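PDB 5UJU: NAD-dependent aldehyde dehydrogenase from Burkholderia multivorans, which probably oxidises aldehydes to carboxylic acids using NAD+ as hydride acceptor. Local coordinates for residues Ala182-Pro187 and Pro192-Gln197; Ala118-Ser123 and Tyr170-Leu175; Leu225-Ala230 and Ala551-Val556; Arg109-Ala114 and Ala261-Asn266; Val203-Gly208 and Gln311-Thr316. All blocks are in the same frame, centred on the assembly; numbering follows the deposited sequence.

Contact 1 (Ala182-Pro187 and Pro192-Gln197); sequences AHWEKP and PPLAMQ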
# COMPACT_ATOMS: atom_id res chain seq x y z
N ALA A 182 -15.36 13.43 14.77
CA ALA A 182 -15.24 14.79 14.27
C ALA A 182 -16.63 15.42 14.25
O ALA A 182 -17.62 14.74 13.97
CB ALA A 182 -14.61 14.82 12.86
N HIS A 183 -16.68 16.72 14.55
CA HIS A 183 -17.90 17.50 14.38
C HIS A 183 -17.85 18.16 13.01
O HIS A 183 -17.03 19.05 12.77
CB HIS A 183 -18.06 18.54 15.48
CG HIS A 183 -19.32 19.33 15.36
ND1 HIS A 183 -20.53 18.89 15.87
CD2 HIS A 183 -19.58 20.53 14.78
CE1 HIS A 183 -21.46 19.79 15.62
NE2 HIS A 183 -20.91 20.79 14.96
N TRP A 184 -18.74 17.74 12.12
CA TRP A 184 -18.78 18.20 10.74
C TRP A 184 -19.97 19.15 10.62
O TRP A 184 -21.12 18.72 10.72
CB TRP A 184 -18.93 17.01 9.80
CG TRP A 184 -18.83 17.33 8.35
CD1 TRP A 184 -17.70 17.32 7.58
CD2 TRP A 184 -19.91 17.69 7.47
NE1 TRP A 184 -18.00 17.65 6.28
CE2 TRP A 184 -19.35 17.88 6.18
CE3 TRP A 184 -21.29 17.86 7.64
CZ2 TRP A 184 -20.12 18.25 5.08
CZ3 TRP A 184 -22.05 18.23 6.54
CH2 TRP A 184 -21.46 18.42 5.27
N GLU A 185 -19.69 20.43 10.41
CA GLU A 185 -20.74 21.44 10.35
C GLU A 185 -20.54 22.30 9.12
O GLU A 185 -19.52 22.98 8.98
CB GLU A 185 -20.77 22.31 11.61
CG GLU A 185 -21.90 23.33 11.57
CD GLU A 185 -22.18 23.97 12.92
OE1 GLU A 185 -21.99 23.31 13.96
OE2 GLU A 185 -22.61 25.15 12.94
N LYS A 186 -21.55 22.31 8.24
CA LYS A 186 -21.46 22.96 6.94
C LYS A 186 -22.46 24.10 6.87
O LYS A 186 -23.67 23.85 6.91
CB LYS A 186 -21.71 21.96 5.81
CG LYS A 186 -21.75 22.62 4.43
CD LYS A 186 -21.79 21.57 3.34
CE LYS A 186 -22.00 22.20 1.97
NZ LYS A 186 -22.06 21.16 0.91
N PRO A 187 -22.00 25.35 6.76
CA PRO A 187 -22.94 26.47 6.69
C PRO A 187 -23.86 26.36 5.48
O PRO A 187 -23.48 25.83 4.44
CB PRO A 187 -22.03 27.69 6.60
CG PRO A 187 -20.71 27.24 7.18
CD PRO A 187 -20.60 25.79 6.78
N PRO A 192 -30.45 26.65 8.30
CA PRO A 192 -29.69 26.04 9.40
C PRO A 192 -28.52 25.24 8.85
O PRO A 192 -28.65 24.57 7.82
CB PRO A 192 -30.71 25.13 10.09
CG PRO A 192 -32.04 25.61 9.65
CD PRO A 192 -31.84 26.15 8.27
N PRO A 193 -27.37 25.28 9.52
CA PRO A 193 -26.22 24.52 9.02
C PRO A 193 -26.49 23.02 9.07
O PRO A 193 -27.21 22.52 9.93
CB PRO A 193 -25.09 24.91 9.98
CG PRO A 193 -25.78 25.42 11.21
CD PRO A 193 -27.04 26.07 10.71
N LEU A 194 -25.90 22.30 8.11
CA LEU A 194 -25.83 20.86 8.24
C LEU A 194 -24.79 20.53 9.30
O LEU A 194 -23.63 20.94 9.19
CB LEU A 194 -25.46 20.21 6.91
CG LEU A 194 -26.27 20.55 5.67
CD1 LEU A 194 -25.71 19.78 4.50
CD2 LEU A 194 -27.74 20.24 5.86
N ALA A 195 -25.20 19.79 10.32
CA ALA A 195 -24.29 19.41 11.40
C ALA A 195 -24.40 17.92 11.61
O ALA A 195 -25.50 17.39 11.83
CB ALA A 195 -24.62 20.18 12.69
N MET A 196 -23.26 17.23 11.54
CA MET A 196 -23.22 15.80 11.75
C MET A 196 -22.04 15.46 12.65
O MET A 196 -21.03 16.16 12.66
CB MET A 196 -23.08 15.04 10.42
CG MET A 196 -24.06 15.47 9.36
SD MET A 196 -24.06 14.30 7.99
CE MET A 196 -25.01 12.97 8.72
N GLN A 197 -22.18 14.38 13.39
CA GLN A 197 -21.04 13.81 14.09
C GLN A 197 -20.52 12.62 13.30
O GLN A 197 -21.29 11.71 12.97
CB GLN A 197 -21.39 13.38 15.51
CG GLN A 197 -20.13 13.20 16.32
CD GLN A 197 -20.36 12.49 17.62
OE1 GLN A 197 -21.35 11.78 17.78
NE2 GLN A 197 -19.45 12.69 18.56

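Contact 2 (Ala118-Ser123 and Tyr170-Leu175); sequences AWIGVS and YAWDQL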
# COMPACT_ATOMS: atom_id res chain seq x y z
N ALA A 118 -4.17 -0.53 22.76
CA ALA A 118 -3.86 -1.90 23.15
C ALA A 118 -2.91 -2.57 22.17
O ALA A 118 -1.99 -3.29 22.57
CB ALA A 118 -5.15 -2.70 23.24
N TRP A 119 -3.14 -2.38 20.87
CA TRP A 119 -2.27 -3.04 19.88
C TRP A 119 -0.84 -2.57 20.05
O TRP A 119 0.10 -3.38 20.06
CB TRP A 119 -2.75 -2.77 18.46
CG TRP A 119 -4.20 -2.99 18.24
CD1 TRP A 119 -5.03 -3.83 18.94
CD2 TRP A 119 -5.01 -2.33 17.27
NE1 TRP A 119 -6.31 -3.74 18.45
CE2 TRP A 119 -6.33 -2.82 17.43
CE3 TRP A 119 -4.75 -1.38 16.28
CZ2 TRP A 119 -7.38 -2.37 16.63
CZ3 TRP A 119 -5.80 -0.94 15.48
CH2 TRP A 119 -7.10 -1.44 15.66
N ILE A 120 -0.65 -1.26 20.20
CA ILE A 120 0.69 -0.70 20.35
C ILE A 120 1.27 -1.07 21.71
O ILE A 120 2.42 -1.50 21.82
CB ILE A 120 0.66 0.83 20.15
CG1 ILE A 120 0.05 1.23 18.79
CG2 ILE A 120 2.05 1.45 20.34
CD1 ILE A 120 0.81 0.75 17.59
N GLY A 121 0.48 -0.91 22.78
CA GLY A 121 0.99 -1.20 24.10
C GLY A 121 1.41 -2.65 24.25
O GLY A 121 2.51 -2.95 24.75
N VAL A 122 0.55 -3.58 23.81
CA VAL A 122 0.90 -4.99 23.88
C VAL A 122 2.16 -5.27 23.04
O VAL A 122 3.06 -6.01 23.46
CB VAL A 122 -0.29 -5.86 23.44
CG1 VAL A 122 0.15 -7.27 23.08
CG2 VAL A 122 -1.37 -5.89 24.54
N SER A 123 2.23 -4.68 21.85
CA SER A 123 3.43 -4.88 21.02
C SER A 123 4.69 -4.40 21.73
O SER A 123 5.72 -5.09 21.73
CB SER A 123 3.26 -4.18 19.67
OG SER A 123 2.29 -4.85 18.89
N TYR A 170 6.07 3.16 12.88
CA TYR A 170 5.41 3.54 11.63
C TYR A 170 3.90 3.29 11.69
O TYR A 170 3.11 4.11 11.22
CB TYR A 170 6.02 2.78 10.45
CG TYR A 170 7.23 3.49 9.87
CD1 TYR A 170 8.52 3.13 10.25
CD2 TYR A 170 7.07 4.55 9.00
CE1 TYR A 170 9.64 3.80 9.73
CE2 TYR A 170 8.17 5.22 8.47
CZ TYR A 170 9.44 4.84 8.85
OH TYR A 170 10.50 5.52 8.34
N ALA A 171 3.49 2.14 12.25
CA ALA A 171 2.06 1.86 12.41
C ALA A 171 1.39 2.94 13.24
O ALA A 171 0.42 3.56 12.80
CB ALA A 171 1.86 0.49 13.06
N TRP A 172 1.92 3.21 14.44
CA TRP A 172 1.36 4.25 15.29
C TRP A 172 1.38 5.61 14.58
O TRP A 172 0.44 6.40 14.71
CB TRP A 172 2.14 4.30 16.61
CG TRP A 172 1.76 5.45 17.52
CD1 TRP A 172 2.57 6.44 18.00
CD2 TRP A 172 0.45 5.73 18.03
NE1 TRP A 172 1.85 7.31 18.79
CE2 TRP A 172 0.55 6.90 18.82
CE3 TRP A 172 -0.80 5.10 17.91
CZ2 TRP A 172 -0.55 7.45 19.49
CZ3 TRP A 172 -1.90 5.66 18.56
CH2 TRP A 172 -1.76 6.82 19.34
N ASP A 173 2.43 5.88 13.79
CA ASP A 173 2.50 7.16 13.08
C ASP A 173 1.29 7.38 12.18
O ASP A 173 0.78 8.50 12.08
CB ASP A 173 3.79 7.20 12.26
CG ASP A 173 4.18 8.60 11.83
OD1 ASP A 173 3.82 9.58 12.52
OD2 ASP A 173 4.86 8.72 10.80
N GLN A 174 0.80 6.32 11.52
CA GLN A 174 -0.42 6.40 10.73
C GLN A 174 -1.68 6.41 11.60
O GLN A 174 -2.62 7.15 11.33
CB GLN A 174 -0.51 5.22 9.76
CG GLN A 174 0.56 5.14 8.71
CD GLN A 174 0.60 6.41 7.90
OE1 GLN A 174 -0.44 7.05 7.68
NE2 GLN A 174 1.77 6.78 7.43
N LEU A 175 -1.73 5.54 12.61
CA LEU A 175 -2.95 5.42 13.41
C LEU A 175 -3.26 6.71 14.16
O LEU A 175 -4.42 7.10 14.28
CB LEU A 175 -2.82 4.25 14.39
CG LEU A 175 -2.71 2.84 13.77
CD1 LEU A 175 -2.32 1.79 14.81
CD2 LEU A 175 -4.01 2.45 13.08

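Contact 3 (Leu225-Ala230 and Ala551-Val556); sequences LFADLA and ANRFRV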
# COMPACT_ATOMS: atom_id res chain seq x y z
N LEU A 225 5.53 -9.37 11.57
CA LEU A 225 4.78 -9.83 12.73
C LEU A 225 4.25 -8.66 13.56
O LEU A 225 3.07 -8.61 13.91
CB LEU A 225 5.66 -10.75 13.58
CG LEU A 225 5.27 -11.07 15.03
CD1 LEU A 225 3.89 -11.75 15.11
CD2 LEU A 225 6.34 -11.96 15.67
N PHE A 226 5.12 -7.70 13.85
CA PHE A 226 4.74 -6.59 14.72
C PHE A 226 4.00 -5.48 13.97
O PHE A 226 3.19 -4.79 14.59
CB PHE A 226 5.99 -6.07 15.43
CG PHE A 226 6.44 -6.99 16.52
CD1 PHE A 226 5.83 -6.96 17.77
CD2 PHE A 226 7.40 -7.96 16.27
CE1 PHE A 226 6.20 -7.84 18.77
CE2 PHE A 226 7.77 -8.85 17.27
CZ PHE A 226 7.17 -8.78 18.53
N ALA A 227 4.24 -5.31 12.67
CA ALA A 227 3.33 -4.46 11.89
C ALA A 227 1.91 -5.02 11.92
O ALA A 227 0.93 -4.25 11.97
CB ALA A 227 3.82 -4.34 10.45
N ASP A 228 1.77 -6.34 11.81
CA ASP A 228 0.47 -6.99 11.90
C ASP A 228 -0.17 -6.72 13.26
O ASP A 228 -1.31 -6.25 13.34
CB ASP A 228 0.60 -8.49 11.66
CG ASP A 228 0.70 -8.88 10.18
OD1 ASP A 228 0.46 -8.03 9.30
OD2 ASP A 228 1.00 -10.07 9.89
N LEU A 229 0.57 -7.00 14.34
CA LEU A 229 0.02 -6.88 15.69
C LEU A 229 -0.32 -5.44 16.03
O LEU A 229 -1.38 -5.16 16.59
CB LEU A 229 1.01 -7.44 16.72
CG LEU A 229 1.10 -8.95 16.85
CD1 LEU A 229 2.22 -9.30 17.83
CD2 LEU A 229 -0.26 -9.52 17.32
N ALA A 230 0.58 -4.50 15.69
CA ALA A 230 0.39 -3.09 15.99
C ALA A 230 -0.80 -2.49 15.24
O ALA A 230 -1.23 -1.38 15.57
CB ALA A 230 1.66 -2.30 15.66
N ALA A 551 0.48 1.19 6.17
CA ALA A 551 -0.75 1.97 6.05
C ALA A 551 -1.92 1.17 5.51
O ALA A 551 -3.07 1.59 5.67
CB ALA A 551 -0.53 3.18 5.14
N ASN A 552 -1.67 0.04 4.86
CA ASN A 552 -2.73 -0.78 4.32
C ASN A 552 -3.14 -1.93 5.25
O ASN A 552 -4.01 -2.72 4.88
CB ASN A 552 -2.32 -1.37 2.97
CG ASN A 552 -3.45 -1.37 1.97
OD1 ASN A 552 -4.52 -0.82 2.21
ND2 ASN A 552 -3.22 -2.01 0.83
N ARG A 553 -2.50 -2.08 6.41
CA ARG A 553 -2.80 -3.23 7.27
C ARG A 553 -4.00 -3.00 8.17
O ARG A 553 -4.43 -3.94 8.86
CB ARG A 553 -1.57 -3.59 8.12
CG ARG A 553 -0.29 -3.84 7.27
CD ARG A 553 0.87 -4.31 8.15
NE ARG A 553 2.11 -4.43 7.39
CZ ARG A 553 2.69 -5.58 7.05
NH1 ARG A 553 2.17 -6.76 7.41
NH2 ARG A 553 3.81 -5.56 6.33
N PHE A 554 -4.55 -1.80 8.19
CA PHE A 554 -5.81 -1.49 8.87
C PHE A 554 -6.65 -0.70 7.89
O PHE A 554 -6.14 -0.17 6.89
CB PHE A 554 -5.59 -0.66 10.16
CG PHE A 554 -5.02 0.70 9.88
CD1 PHE A 554 -5.85 1.81 9.73
CD2 PHE A 554 -3.65 0.87 9.70
CE1 PHE A 554 -5.33 3.06 9.44
CE2 PHE A 554 -3.12 2.12 9.40
CZ PHE A 554 -3.96 3.22 9.27
N ARG A 555 -7.96 -0.65 8.16
CA ARG A 555 -8.87 0.20 7.42
C ARG A 555 -9.66 1.04 8.42
O ARG A 555 -9.56 0.84 9.63
CB ARG A 555 -9.80 -0.63 6.52
CG ARG A 555 -9.10 -1.56 5.50
CD ARG A 555 -8.57 -0.82 4.26
NE ARG A 555 -7.40 -0.00 4.57
CZ ARG A 555 -7.10 1.14 3.97
NH1 ARG A 555 -7.87 1.61 3.00
NH2 ARG A 555 -6.02 1.83 4.35
N VAL A 556 -10.40 2.02 7.91
CA VAL A 556 -11.22 2.92 8.72
C VAL A 556 -12.66 2.78 8.26
O VAL A 556 -12.97 3.03 7.09
CB VAL A 556 -10.75 4.38 8.63
CG1 VAL A 556 -11.53 5.27 9.58
CG2 VAL A 556 -9.26 4.47 8.94

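Contact 4 (Arg109-Ala114 and Ala261-Asn266); sequences RTWREA and AGFDPN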
# COMPACT_ATOMS: atom_id res chain seq x y z
N ARG A 109 -12.06 -10.78 17.67
CA ARG A 109 -13.04 -9.77 18.10
C ARG A 109 -12.53 -8.91 19.25
O ARG A 109 -12.44 -7.68 19.12
CB ARG A 109 -14.37 -10.43 18.48
CG ARG A 109 -15.46 -9.42 18.84
CD ARG A 109 -16.85 -10.06 18.89
NE ARG A 109 -17.84 -9.20 19.51
CZ ARG A 109 -18.64 -8.37 18.84
NH1 ARG A 109 -18.54 -8.28 17.52
NH2 ARG A 109 -19.53 -7.62 19.49
N THR A 110 -12.22 -9.52 20.40
CA THR A 110 -11.86 -8.70 21.55
C THR A 110 -10.52 -8.00 21.33
O THR A 110 -10.29 -6.90 21.85
CB THR A 110 -11.87 -9.53 22.85
OG1 THR A 110 -10.86 -10.54 22.82
CG2 THR A 110 -13.22 -10.21 23.02
N TRP A 111 -9.63 -8.60 20.55
CA TRP A 111 -8.39 -7.92 20.19
C TRP A 111 -8.69 -6.67 19.38
O TRP A 111 -8.24 -5.57 19.73
CB TRP A 111 -7.49 -8.90 19.44
CG TRP A 111 -6.14 -8.41 18.93
CD1 TRP A 111 -5.68 -8.50 17.64
CD2 TRP A 111 -5.07 -7.82 19.69
NE1 TRP A 111 -4.40 -7.99 17.55
CE2 TRP A 111 -4.00 -7.57 18.79
CE3 TRP A 111 -4.91 -7.47 21.04
CZ2 TRP A 111 -2.80 -6.99 19.20
CZ3 TRP A 111 -3.70 -6.89 21.44
CH2 TRP A 111 -2.66 -6.67 20.52
N ARG A 112 -9.49 -6.80 18.32
CA ARG A 112 -9.86 -5.65 17.51
C ARG A 112 -10.52 -4.58 18.36
O ARG A 112 -10.21 -3.39 18.24
CB ARG A 112 -10.82 -6.07 16.39
CG ARG A 112 -11.50 -4.86 15.74
CD ARG A 112 -12.38 -5.22 14.57
NE ARG A 112 -13.63 -5.86 14.97
CZ ARG A 112 -13.89 -7.16 14.88
NH1 ARG A 112 -12.98 -7.99 14.38
NH2 ARG A 112 -15.08 -7.63 15.27
N GLU A 113 -11.45 -4.98 19.24
CA GLU A 113 -12.22 -4.00 19.99
C GLU A 113 -11.38 -3.22 20.98
O GLU A 113 -11.81 -2.14 21.40
CB GLU A 113 -13.39 -4.68 20.70
CG GLU A 113 -14.43 -5.11 19.70
CD GLU A 113 -15.62 -5.79 20.33
OE1 GLU A 113 -15.55 -6.16 21.53
OE2 GLU A 113 -16.63 -5.93 19.61
N ALA A 114 -10.21 -3.72 21.36
CA ALA A 114 -9.39 -2.97 22.30
C ALA A 114 -8.71 -1.76 21.65
O ALA A 114 -8.23 -0.87 22.36
CB ALA A 114 -8.35 -3.89 22.94
N ALA A 261 -2.68 -9.57 29.40
CA ALA A 261 -3.46 -8.38 29.07
C ALA A 261 -4.96 -8.68 28.91
O ALA A 261 -5.71 -7.77 28.55
CB ALA A 261 -2.91 -7.74 27.79
N GLY A 262 -5.40 -9.91 29.14
CA GLY A 262 -6.81 -10.23 29.01
C GLY A 262 -7.25 -10.57 27.60
O GLY A 262 -8.45 -10.53 27.31
N PHE A 263 -6.32 -10.88 26.70
CA PHE A 263 -6.67 -11.28 25.35
C PHE A 263 -6.54 -12.79 25.16
O PHE A 263 -5.87 -13.48 25.93
CB PHE A 263 -5.79 -10.54 24.32
CG PHE A 263 -6.00 -9.07 24.37
CD1 PHE A 263 -7.24 -8.54 24.02
CD2 PHE A 263 -5.02 -8.22 24.83
CE1 PHE A 263 -7.46 -7.19 24.09
CE2 PHE A 263 -5.24 -6.87 24.90
CZ PHE A 263 -6.46 -6.35 24.53
N ASP A 264 -7.19 -13.28 24.11
CA ASP A 264 -7.03 -14.66 23.69
C ASP A 264 -5.60 -14.84 23.19
O ASP A 264 -5.20 -14.14 22.24
CB ASP A 264 -8.06 -14.97 22.59
CG ASP A 264 -8.06 -16.44 22.15
OD1 ASP A 264 -7.07 -17.17 22.36
OD2 ASP A 264 -9.07 -16.85 21.54
N PRO A 265 -4.78 -15.68 23.82
CA PRO A 265 -3.40 -15.84 23.33
C PRO A 265 -3.32 -16.29 21.89
O PRO A 265 -2.27 -16.10 21.26
CB PRO A 265 -2.79 -16.87 24.30
CG PRO A 265 -3.97 -17.62 24.84
CD PRO A 265 -5.07 -16.58 24.95
N ASN A 266 -4.39 -16.89 21.35
CA ASN A 266 -4.37 -17.29 19.95
C ASN A 266 -4.42 -16.11 18.98
O ASN A 266 -4.52 -16.34 17.77
CB ASN A 266 -5.53 -18.24 19.67
CG ASN A 266 -5.37 -19.54 20.41
OD1 ASN A 266 -4.25 -20.00 20.59
ND2 ASN A 266 -6.48 -20.11 20.87
O HOH W 1 -8.52 -11.73 22.05
O HOH W 2 -10.50 -11.71 25.87

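Contact 5 (Val203-Gly208 and Gln311-Thr316); sequences VPRGTG and QAQVYT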
# COMPACT_ATOMS: atom_id res chain seq x y z
N VAL A 203 -10.24 -0.61 11.84
CA VAL A 203 -10.55 -2.02 11.67
C VAL A 203 -9.33 -2.74 11.09
O VAL A 203 -8.83 -2.35 10.02
CB VAL A 203 -11.78 -2.22 10.77
CG1 VAL A 203 -12.09 -3.70 10.61
CG2 VAL A 203 -12.99 -1.48 11.37
N PRO A 204 -8.79 -3.74 11.77
CA PRO A 204 -7.72 -4.55 11.18
C PRO A 204 -8.22 -5.29 9.96
O PRO A 204 -9.42 -5.46 9.76
CB PRO A 204 -7.35 -5.54 12.30
CG PRO A 204 -7.94 -4.93 13.53
CD PRO A 204 -9.15 -4.21 13.11
N ARG A 205 -7.27 -5.72 9.11
CA ARG A 205 -7.63 -6.53 7.95
C ARG A 205 -8.15 -7.91 8.37
O ARG A 205 -9.11 -8.42 7.78
CB ARG A 205 -6.43 -6.65 7.01
CG ARG A 205 -6.12 -5.35 6.30
CD ARG A 205 -7.18 -5.04 5.26
NE ARG A 205 -6.69 -4.02 4.33
CZ ARG A 205 -7.18 -3.81 3.12
NH1 ARG A 205 -8.20 -4.54 2.67
NH2 ARG A 205 -6.63 -2.86 2.35
N GLY A 206 -7.51 -8.54 9.34
CA GLY A 206 -7.89 -9.88 9.71
C GLY A 206 -6.73 -10.70 10.22
O GLY A 206 -6.05 -10.29 11.17
N THR A 207 -6.49 -11.85 9.61
CA THR A 207 -5.38 -12.70 10.01
C THR A 207 -4.21 -12.53 9.05
O THR A 207 -4.37 -12.69 7.83
CB THR A 207 -5.81 -14.16 10.08
OG1 THR A 207 -6.80 -14.30 11.11
CG2 THR A 207 -4.63 -15.07 10.42
N GLY A 208 -3.05 -12.22 9.60
CA GLY A 208 -1.83 -12.12 8.82
C GLY A 208 -1.03 -13.41 8.93
O GLY A 208 -1.17 -14.16 9.91
N GLN A 311 -6.17 -12.45 -2.57
CA GLN A 311 -7.02 -11.98 -1.49
C GLN A 311 -6.23 -11.29 -0.38
O GLN A 311 -6.84 -10.73 0.54
CB GLN A 311 -7.82 -13.16 -0.91
CG GLN A 311 -7.13 -13.91 0.21
CD GLN A 311 -5.92 -14.72 -0.23
OE1 GLN A 311 -5.67 -14.94 -1.43
NE2 GLN A 311 -5.12 -15.13 0.74
N ALA A 312 -4.91 -11.30 -0.44
CA ALA A 312 -4.09 -10.76 0.63
C ALA A 312 -3.23 -9.62 0.11
O ALA A 312 -2.97 -9.51 -1.09
CB ALA A 312 -3.19 -11.84 1.23
N GLN A 313 -2.80 -8.77 1.04
CA GLN A 313 -1.69 -7.85 0.81
C GLN A 313 -0.40 -8.59 1.08
O GLN A 313 -0.20 -9.11 2.18
CB GLN A 313 -1.77 -6.66 1.75
CG GLN A 313 -2.96 -5.82 1.57
CD GLN A 313 -3.21 -5.06 2.84
OE1 GLN A 313 -2.28 -4.70 3.56
NE2 GLN A 313 -4.47 -4.89 3.17
N VAL A 314 0.47 -8.67 0.07
CA VAL A 314 1.67 -9.49 0.12
C VAL A 314 2.91 -8.59 0.16
O VAL A 314 3.08 -7.74 -0.72
CB VAL A 314 1.72 -10.46 -1.07
CG1 VAL A 314 2.93 -11.37 -0.96
CG2 VAL A 314 0.45 -11.28 -1.11
N TYR A 315 3.75 -8.80 1.16
CA TYR A 315 5.02 -8.09 1.32
C TYR A 315 6.14 -9.11 1.22
O TYR A 315 6.14 -10.10 1.95
CB TYR A 315 5.08 -7.37 2.66
CG TYR A 315 3.86 -6.51 2.91
CD1 TYR A 315 3.83 -5.18 2.51
CD2 TYR A 315 2.73 -7.03 3.54
CE1 TYR A 315 2.73 -4.38 2.73
CE2 TYR A 315 1.61 -6.25 3.75
CZ TYR A 315 1.61 -4.92 3.34
OH TYR A 315 0.53 -4.11 3.55
N THR A 316 7.09 -8.88 0.31
CA THR A 316 8.08 -9.90 -0.00
C THR A 316 9.48 -9.33 0.09
O THR A 316 9.71 -8.16 -0.24
CB THR A 316 7.88 -10.50 -1.40
OG1 THR A 316 7.93 -9.46 -2.39
CG2 THR A 316 6.55 -11.25 -1.51

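Contact 1 (Ala182-Pro187 and Pro192-Gln197)
Trp184 and Met196 face each other as a hydrogen-bonded antiparallel pair: Trp184 N gives to Met196 O (2.8 Å) and Met196 N gives to Trp184 O (2.7 Å). Lys186 and Leu194 repeat the pattern two residues on, with Lys186 N to Leu194 O the shorter link at 2.7 Å. The indole of Trp184 stands on the same face as Leu194 and Met196. Trp184 CB lies 3.6 Å from Met196 O. With CG anti to the backbone N (chi1 -174°), the six-membered ring stands beside Leu194 and Met196, where CE3 reaches Met196 CG and CZ3, one atom further, reaches Leu194 CB at 4.0 Å. Met196 SD sits obliquely to this ring, a Met-aromatic contact at 5.3 Å from its centroid. The two strands form the beta hairpin of the arm that, as in other aldehyde dehydrogenases, serves oligomerisation; Tyr33 of the second subunit meets the Trp184 ring nearly at right angles. On the other face His183 NE2 donates to Glu185 OE1 (2.9 Å), in the imidazole plane and to the anti lone pair. Lys566 N also binds OE1, while Glu185 OE2 rests 3.6 Å from Pro193 CG.

Contact 2 (Ala118-Ser123 and Tyr170-Leu175)
Ile120 and Trp172 lie where helices 97-132 and 158-175 run nearly antiparallel, the local segments at 161° with axes 10.8 Å apart, too far for backbones to touch. The gap is bridged by side chains, chiefly those of Ile120, Trp172 and Leu175. The CD1 tip of Ile120 ends 3.9 Å from Trp172 CB, at the base of the indole, and the two side chains cross at about a right angle. Trp172 has CG anti to its own N (chi1 173°), which turns the indole across Ile120, with Trp172 CE3 4.1 Å from Ile120 CG1. Leu175, one turn further along, offers a single methyl to two partners: Leu175 CD1 is 4.3 Å from Ile120 CD1 and also approaches the edge of the Trp119 ring, near its plane, at CE3. The indole nitrogen of Trp119 turns elsewhere, bonding to Trp111 O. Within the first helix Trp119 O takes two donors from opposite faces of its plane, Ser123 N and Ser123 OG, the latter at 2.9 Å. Leu21 and Leu25 of helix 18-30 pack on Trp172. The two helices belong to the helical layer flanking the Rossmann-like sheet, with Ala230 of helix 217-230 packed against both, at Ile120 and Ala171.

Contact 3 (Leu225-Ala230 and Ala551-Val556)
Arg553 reaches from the loop before strand 554-562 to Asp228 on helix 217-230, and Arg553 NH1 makes a salt bridge to Asp228 OD1 at 2.8 Å. The oxygen lies close to the guanidinium plane, but the nitrogen comes from above the carboxylate, the two planes being 59° apart, and the bond is bent, with an N-H...O angle of 137°. NH1 has a second acidic partner in Asp294 OD2, and NE donates a hydrogen bond to Phe549 O. Two carboxylates near one buried arginine should favour its charged form. Ala227 CB covers one guanidinium face, offset toward the rim and 3.5 Å from Arg553 NE, while Tyr315 and Phe549 add cation-pi contacts. The backbone oxygens are also engaged: Asn233 ND2 binds both Asp228 O and Arg553 O, and Thr231 OG1 bonds to Ala227 O. Helix 217-230 links the parallel strands 191-211 and 234-238, so the arginine ties a right-handed beta-alpha-beta crossover, the Rossmann-like unit of the family, to the returning strand.

Contact 4 (Arg109-Ala114 and Ala261-Asn266)
Phe263 and Trp111 form a T-shaped pair, the edge of the indole toward the face of the phenyl ring, with planes at 81° and centroids of the two six-membered rings 5.0 Å apart. Trp111 CE3 stands over the centre of the phenyl ring. Trp111 has CG anti to its N (chi1 179°), which carries the benzo edge toward Phe263, whereas Phe263 has CG anti to its carbonyl carbon (chi1 -62°) and points at the helix. The phenyl edge then meets Ala114 CB, 3.5 Å from Phe263 CZ, and Thr110 O, 3.6 Å from Phe263 CE1. Water extends the contact: one molecule lies 2.7 Å from Thr110 OG1 and accepts from Asp264 N, another donates to Gly262 O and also meets Thr110 OG1, at a long 3.3 Å. Positive phi at Gly262 closes a Schellman motif, and Asp264 OD1 takes Asn266 N in an Asx turn. Leu258 packs on both aromatic side chains. Phe263 holds helix 97-132 against the turn between helix 245-260 and strand 268-270, while Trp111 NE1 bonds to Asn233 O just before strand 234-238.

Contact 5 (Val203-Gly208 and Gln311-Thr316)
At the break in strand 191-211, at the protein surface in a mixed sheet, Arg205 meets Gln313 at the start of strand 313-317; strand 290-296 lies between the two in sheet order. The amide nitrogen Gln313 NE2 sits over one guanidinium face of Arg205, 2.7 Å from Arg205 NE and 3.1 Å from Arg205 NH2. Both atoms of each pair are donors, so neither is a hydrogen bond, and so short an approach is doubtful in detail. The amide and guanidinium planes stand 67° apart. Arg205 folds at chi2 (-71°), which presents the guanidinium to the extended Gln313 chain. The amide's orientation is supported at its other end: Tyr315 OH donates to Gln313 OE1 at 2.9 Å, in the carbonyl plane and on a lone pair. The donors themselves are served by a third residue, Asn552, whose O accepts from Gln313 NE2 and whose OD1 accepts from Arg205 NH2. Arg205 NH1 goes to Gly535 O of the second subunit, and Ala536 of that subunit packs on the same arginine. This is a polar cluster at a strand break in a Rossmann-like sheet, beside the dimer interface.

In the fold
Contacts 2 and 3 are buried, contacts 1 and 4 partly so, and contact 5 lies at the surface; all reach the second subunit. Their chemistry differs accordingly: contact 2 is apolar, contact 3 encloses a charged pair, contact 4 mixes rings with water, contact 5 is polar, and contact 1 is chiefly backbone pairing. Strand 191-211 serves contacts 1 and 5, one far out on the arm and the other in the domain, their centres about 35 Å apart. Helix 97-132 serves contacts 2 and 4. The C-terminal end of 225-230 touches contact 2, where Leu175 CD1 is 3.4 Å from Ala230 O, whereas segment 551-556 joins contact 3 to contact 5.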